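Local coordinates for protein putative sugar ABC transporter (Yersinia enterocolitica subsp. enterocolitica 8081, PDB 5ULB) that probably serves as the methylthioribose-binding component of a sugar ABC transporter and holds 5-Se-methyl-5-seleno-ribofuranose in the cleft between its two lobes, at residues Asn69-Ser73 and Gln74-Gly78; Gly195-Leu198 and Ala199-Pro202; Asp243-Leu246 and Met247-Ala250. All blocks are in the same frame, centred on the assembly; numbering follows the deposited sequence. Where two conformers were deposited one is given.

Contact 1: Asn69-Ser73 and Gln74-Gly78; sequences NQAIS and QKYDG
Gln70 and Gln74 meet through the backbone at the end of helix 61-73, where the chain stops winding and turns back toward strand 78-82. Gln74 N donates to Gln70 O over 2.9 Å and has a second, weak bond to Ala71 O. One residue on, the donor shifts to a tighter turn: Lys75 N reaches Ile72 O at 3.0 Å. Lys75, with positive phi (63°), is where the chain leaves the helix, and the bonds back into the last turn make this a Schellman motif.

A side-chain hydroxyl adds to this. In the conformer given, Ser73 OG, placed by a chi1 of 73° between its own N and carbonyl carbon, folds back along the helix and donates to Gln70 O at 2.8 Å. There Gln70 O accepts two bonds, one from a main-chain amide and one from a hydroxyl.

Apolar packing and ring contacts fall to Tyr76. Its CD1 edge lies against the last turn, with Ala71 O in the ring plane 3.3 Å from CD1 and the Ala71 methyl CB 3.8 Å from the same atom. Beyond the turn, Tyr76 and Ala71 both rest on Ala23 of strand 21-26, while Tyr76 OH is hydrogen-bonded to Asp53. The chemistry implies a helix end where Gln70 O and Ile72 O find their donors within the turn itself, while for Ala71 O, with its one weak amide bond, the polarised C-H edge of the tyrosine is probably a favourable neighbour.

Contact 2: Gly195-Leu198 and Ala199-Pro202; sequences GAVL and AKYP
Val197 and Tyr201, one helical turn apart, meet where helix 186-200 runs out. Val197 has chi1 178°, which sets CG1 beside its carbonyl carbon and so on the side of the following turn; there CG1 touches Tyr201 CD2 at 3.8 Å, the two side chains crossing at a slant. The Val197 carbonyl takes part as well: its O lies 3.4 Å from Tyr201 CD2 and accepts a weak bond from Tyr201 N at 3.0 Å, so backbone and ring of Tyr201 both close on one peptide group. A second weak bond to Val197 O comes from Lys200 N.

Ala199 is gripped mainly through its amide. Ala199 N donates to Gly195 O at 3.1 Å, with a weak branch to Ala196 O, and its methyl CB sits 3.4 Å from Ala196 O. Ala196 O also receives Lys200 N at 3.2 Å.

Leu198 touches the next residue with its root, CB lying 3.2 Å from Ala199 N, while its side chain packs on Ile206, Asn227 and Ile232. Arg229 binds the carbonyl oxygens of Leu198 and Tyr201. Strand 173-179 packs against Val197 and Tyr201, and its Glu177 forms a salt bridge with the Lys200 ammonium.

Tyr201 is the first residue to leave helical geometry. The arrangement is the C-terminal end of a helix packed on an outermost strand of the sheet, an alpha/beta layering characteristic of periplasmic binding protein lobes.

Contact 3: Asp243-Leu246 and Met247-Ala250; sequences DLQL and MREA
Leu244 and Met247, a selenomethionine, run side by side in the same direction off helix 241-248; in the conformer given, Met247 CE comes loosely to 4.2 Å from Leu244 CD2. Met247 brings its CG to 3.2 Å from Asp243 O, because chi1 of -63° holds CG beside the backbone N, which itself donates to that same oxygen at 2.9 Å (N-H...O 159°).

Leu246 and Glu249 also point the same way, the leucine CD2 lying 3.6 Å from Glu249 OE2; the extended glutamate chain carries its carboxylate alongside this methyl, and Glu249 OE1 is hydrogen-bonded to Tyr221. Helix 241-248 is the crossover of a beta-alpha-beta unit joining strands 233-237 and 254-259, and Leu246 and Met247 both lean on Trp254 of the second strand. At the helix end, Glu249 N bonds to Leu246 O at 3.3 Å.

The side chains of Gln245 and Arg248 meet through a water, while their backbones are joined directly by a weak bond from Arg248 N to Gln245 O at 3.0 Å. The water accepts from Arg248 NE at 2.9 Å, lying in the guanidinium plane at its edge, and approaches Gln245 OE1 so closely that the exact length of that bond is doubtful. Arg248 NH1 turns to other acceptors, the carbonyl oxygens of Leu298 and Gln301.

All three contacts lie at or close to the C-terminal end of a helix, and they follow one another along the chain without touching. Contacts 2 and 3 are the nearer pair, with centres about 23 Å apart and nearest atoms about 14 Å apart. Contact 1 lies across the chain's centre from both, its centre about 48 Å from that of contact 2 and 41 Å from that of contact 3. None of their residues lines the sugar pocket. Contact 3 has the Asp243 side chain about 9 Å from the bound selenosugar, whose pocket includes Asp238, just before helix 241-248.

Contact 1: Asn69-Ser73 and Gln74-Gly78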
# COMPACT_ATOMS: atom_id res chain seq x y z
N ASN A 69 19.47 -9.85 2.31
CA ASN A 69 20.72 -10.30 2.72
C ASN A 69 21.92 -9.64 1.94
O ASN A 69 22.93 -9.23 2.51
CB ASN A 69 20.83 -11.82 2.60
CG ASN A 69 20.10 -12.53 3.76
OD1 ASN A 69 20.15 -12.07 4.92
ND2 ASN A 69 19.56 -13.68 3.50
N GLN A 70 21.70 -9.46 0.66
CA GLN A 70 22.69 -8.78 -0.14
C GLN A 70 22.83 -7.30 0.25
O GLN A 70 23.93 -6.78 0.38
CB GLN A 70 22.38 -8.86 -1.59
CG GLN A 70 22.49 -10.28 -2.15
CD GLN A 70 21.86 -10.53 -3.48
OE1 GLN A 70 21.66 -9.65 -4.25
NE2 GLN A 70 21.63 -11.83 -3.77
N ALA A 71 21.67 -6.65 0.56
CA ALA A 71 21.77 -5.22 1.01
C ALA A 71 22.53 -5.14 2.34
O ALA A 71 23.29 -4.21 2.55
CB ALA A 71 20.37 -4.67 1.17
N ILE A 72 22.31 -6.05 3.26
CA ILE A 72 23.08 -6.07 4.53
C ILE A 72 24.58 -6.22 4.22
O ILE A 72 25.41 -5.50 4.74
CB ILE A 72 22.61 -7.20 5.46
CG1 ILE A 72 21.17 -6.98 5.93
CG2 ILE A 72 23.49 -7.35 6.63
CD1 ILE A 72 20.50 -8.20 6.58
N SER A 73 24.92 -7.19 3.36
CA SER A 73 26.32 -7.40 3.03
C SER A 73 27.00 -6.26 2.35
O SER A 73 28.22 -6.10 2.53
CB SER A 73 26.50 -8.70 2.13
OG SER A 73 26.05 -8.49 0.78
N GLN A 74 26.20 -5.44 1.60
CA GLN A 74 26.67 -4.27 0.91
C GLN A 74 26.82 -3.08 1.83
O GLN A 74 27.33 -2.04 1.43
CB GLN A 74 25.74 -3.94 -0.24
CG GLN A 74 25.83 -4.98 -1.45
CD GLN A 74 27.15 -5.06 -2.25
OE1 GLN A 74 28.16 -4.47 -1.84
NE2 GLN A 74 27.17 -5.79 -3.37
N LYS A 75 26.35 -3.21 3.07
CA LYS A 75 26.55 -2.13 4.07
C LYS A 75 25.85 -0.82 3.66
O LYS A 75 26.39 0.29 3.77
CB LYS A 75 28.03 -1.84 4.39
CG LYS A 75 28.71 -3.05 4.99
CD LYS A 75 30.19 -2.81 5.35
CE LYS A 75 30.39 -1.79 6.48
NZ LYS A 75 31.85 -1.66 6.91
N TYR A 76 24.63 -0.96 3.15
CA TYR A 76 23.76 0.21 3.00
C TYR A 76 23.66 0.95 4.33
O TYR A 76 23.73 0.33 5.40
CB TYR A 76 22.41 -0.22 2.48
CG TYR A 76 22.33 -0.45 1.01
CD1 TYR A 76 22.63 -1.68 0.46
CD2 TYR A 76 21.95 0.54 0.15
CE1 TYR A 76 22.58 -1.92 -0.91
CE2 TYR A 76 21.91 0.35 -1.23
CZ TYR A 76 22.20 -0.92 -1.73
OH TYR A 76 22.13 -1.15 -3.12
N ASP A 77 23.41 2.28 4.25
CA ASP A 77 23.21 3.05 5.47
C ASP A 77 21.80 2.83 6.06
O ASP A 77 21.66 2.89 7.29
CB ASP A 77 23.36 4.50 5.12
CG ASP A 77 24.79 4.82 4.70
OD1 ASP A 77 25.74 4.70 5.51
OD2 ASP A 77 24.96 5.06 3.47
N GLY A 78 20.84 2.53 5.22
CA GLY A 78 19.52 2.22 5.69
C GLY A 78 18.82 1.29 4.79
O GLY A 78 19.19 1.17 3.57

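Contact 2: Gly195-Leu198 and Ala199-Pro202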
# COMPACT_ATOMS: atom_id res chain seq x y z
N GLY A 195 -13.82 -14.12 -14.41
CA GLY A 195 -14.68 -14.57 -15.52
C GLY A 195 -15.27 -15.95 -15.27
O GLY A 195 -16.46 -16.19 -15.57
N ALA A 196 -14.48 -16.88 -14.70
CA ALA A 196 -15.01 -18.19 -14.45
C ALA A 196 -16.03 -18.19 -13.30
O ALA A 196 -17.03 -18.93 -13.36
CB ALA A 196 -13.86 -19.18 -14.14
N VAL A 197 -15.83 -17.35 -12.27
CA VAL A 197 -16.79 -17.25 -11.16
C VAL A 197 -18.11 -16.66 -11.72
O VAL A 197 -19.23 -17.11 -11.34
CB VAL A 197 -16.22 -16.43 -10.01
CG1 VAL A 197 -17.27 -16.33 -8.94
CG2 VAL A 197 -15.13 -17.21 -9.41
N LEU A 198 -18.02 -15.68 -12.62
CA LEU A 198 -19.21 -15.09 -13.24
C LEU A 198 -20.03 -16.14 -14.02
O LEU A 198 -21.27 -16.11 -14.12
CB LEU A 198 -18.83 -13.98 -14.15
CG LEU A 198 -18.23 -12.74 -13.49
CD1 LEU A 198 -17.75 -11.74 -14.54
CD2 LEU A 198 -19.24 -12.02 -12.60
N ALA A 199 -19.30 -17.11 -14.59
CA ALA A 199 -19.99 -18.19 -15.32
C ALA A 199 -20.69 -19.18 -14.43
O ALA A 199 -21.70 -19.79 -14.82
CB ALA A 199 -18.98 -18.89 -16.19
N LYS A 200 -20.16 -19.38 -13.22
CA LYS A 200 -20.79 -20.25 -12.23
C LYS A 200 -22.03 -19.62 -11.57
O LYS A 200 -22.95 -20.37 -11.18
CB LYS A 200 -19.80 -20.64 -11.13
CG LYS A 200 -18.74 -21.58 -11.55
CD LYS A 200 -17.87 -22.18 -10.44
CE LYS A 200 -17.31 -21.13 -9.55
NZ LYS A 200 -16.48 -21.84 -8.55
N TYR A 201 -22.04 -18.27 -11.52
CA TYR A 201 -23.13 -17.54 -10.83
C TYR A 201 -23.64 -16.46 -11.77
O TYR A 201 -23.14 -15.34 -11.80
CB TYR A 201 -22.50 -16.90 -9.57
CG TYR A 201 -22.00 -17.81 -8.53
CD1 TYR A 201 -22.88 -18.55 -7.77
CD2 TYR A 201 -20.66 -18.02 -8.35
CE1 TYR A 201 -22.39 -19.45 -6.81
CE2 TYR A 201 -20.16 -18.85 -7.35
CZ TYR A 201 -21.02 -19.61 -6.65
OH TYR A 201 -20.55 -20.43 -5.62
N PRO A 202 -24.57 -16.89 -12.62
CA PRO A 202 -25.11 -15.94 -13.67
C PRO A 202 -25.81 -14.71 -13.09
O PRO A 202 -26.06 -14.60 -11.86
CB PRO A 202 -26.05 -16.79 -14.45
CG PRO A 202 -25.65 -18.19 -14.21
CD PRO A 202 -25.19 -18.21 -12.75

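Contact 3: Asp243-Leu246 and Met247-Ala250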
# COMPACT_ATOMS: atom_id res chain seq x y z
N ASP A 243 -7.39 3.44 -11.38
CA ASP A 243 -8.69 3.27 -10.70
C ASP A 243 -9.55 4.49 -10.88
O ASP A 243 -10.77 4.38 -11.03
CB ASP A 243 -8.47 3.07 -9.14
CG ASP A 243 -7.60 2.00 -8.77
OD1 ASP A 243 -7.25 1.10 -9.54
OD2 ASP A 243 -7.17 2.01 -7.55
N LEU A 244 -8.93 5.68 -10.76
CA LEU A 244 -9.69 6.93 -10.97
C LEU A 244 -10.30 6.97 -12.35
O LEU A 244 -11.46 7.43 -12.52
CB LEU A 244 -8.80 8.10 -10.69
CG LEU A 244 -8.26 8.17 -9.25
CD1 LEU A 244 -7.18 9.19 -9.14
CD2 LEU A 244 -9.41 8.50 -8.22
N GLN A 245 -9.56 6.60 -13.38
CA GLN A 245 -10.14 6.50 -14.74
C GLN A 245 -11.28 5.47 -14.81
O GLN A 245 -12.30 5.73 -15.42
CB GLN A 245 -9.04 6.16 -15.76
CG GLN A 245 -7.99 7.25 -16.03
CD GLN A 245 -8.55 8.46 -16.79
OE1 GLN A 245 -9.24 9.34 -16.20
NE2 GLN A 245 -8.39 8.49 -18.14
N LEU A 246 -11.06 4.33 -14.18
CA LEU A 246 -12.12 3.29 -14.23
C LEU A 246 -13.40 3.76 -13.52
O LEU A 246 -14.45 3.44 -14.00
CB LEU A 246 -11.64 1.98 -13.71
CG LEU A 246 -10.42 1.39 -14.47
CD1 LEU A 246 -9.95 0.12 -13.77
CD2 LEU A 246 -10.62 1.20 -15.91
N MSE A 247 -13.29 4.48 -12.41
CA MSE A 247 -14.50 4.99 -11.75
C MSE A 247 -15.27 5.96 -12.65
O MSE A 247 -16.46 6.01 -12.53
CB MSE A 247 -14.08 5.53 -10.32
CG MSE A 247 -13.49 4.50 -9.28
SE MSE A 247 -12.56 5.12 -7.61
CE MSE A 247 -13.21 7.04 -7.40
N ARG A 248 -14.59 6.60 -13.61
CA ARG A 248 -15.20 7.60 -14.58
C ARG A 248 -15.71 6.98 -15.91
O ARG A 248 -16.37 7.69 -16.63
CB ARG A 248 -14.13 8.71 -14.87
CG ARG A 248 -13.99 9.66 -13.73
CD ARG A 248 -12.90 10.71 -13.89
NE ARG A 248 -13.05 11.41 -15.17
CZ ARG A 248 -13.80 12.48 -15.42
NH1 ARG A 248 -14.59 12.96 -14.44
NH2 ARG A 248 -13.84 12.99 -16.70
N GLU A 249 -15.48 5.69 -16.17
CA GLU A 249 -15.87 5.09 -17.43
C GLU A 249 -17.38 4.87 -17.42
O GLU A 249 -18.05 4.72 -16.40
CB GLU A 249 -15.16 3.76 -17.61
CG GLU A 249 -13.74 3.86 -18.02
CD GLU A 249 -13.07 2.55 -18.46
OE1 GLU A 249 -13.65 1.44 -18.27
OE2 GLU A 249 -11.91 2.69 -18.97
N ALA A 250 -17.92 4.81 -18.66
CA ALA A 250 -19.29 4.49 -18.85
C ALA A 250 -19.62 3.15 -18.21
O ALA A 250 -18.86 2.11 -18.44
CB ALA A 250 -19.66 4.48 -20.35
O HOH W 1 -11.46 9.90 -17.14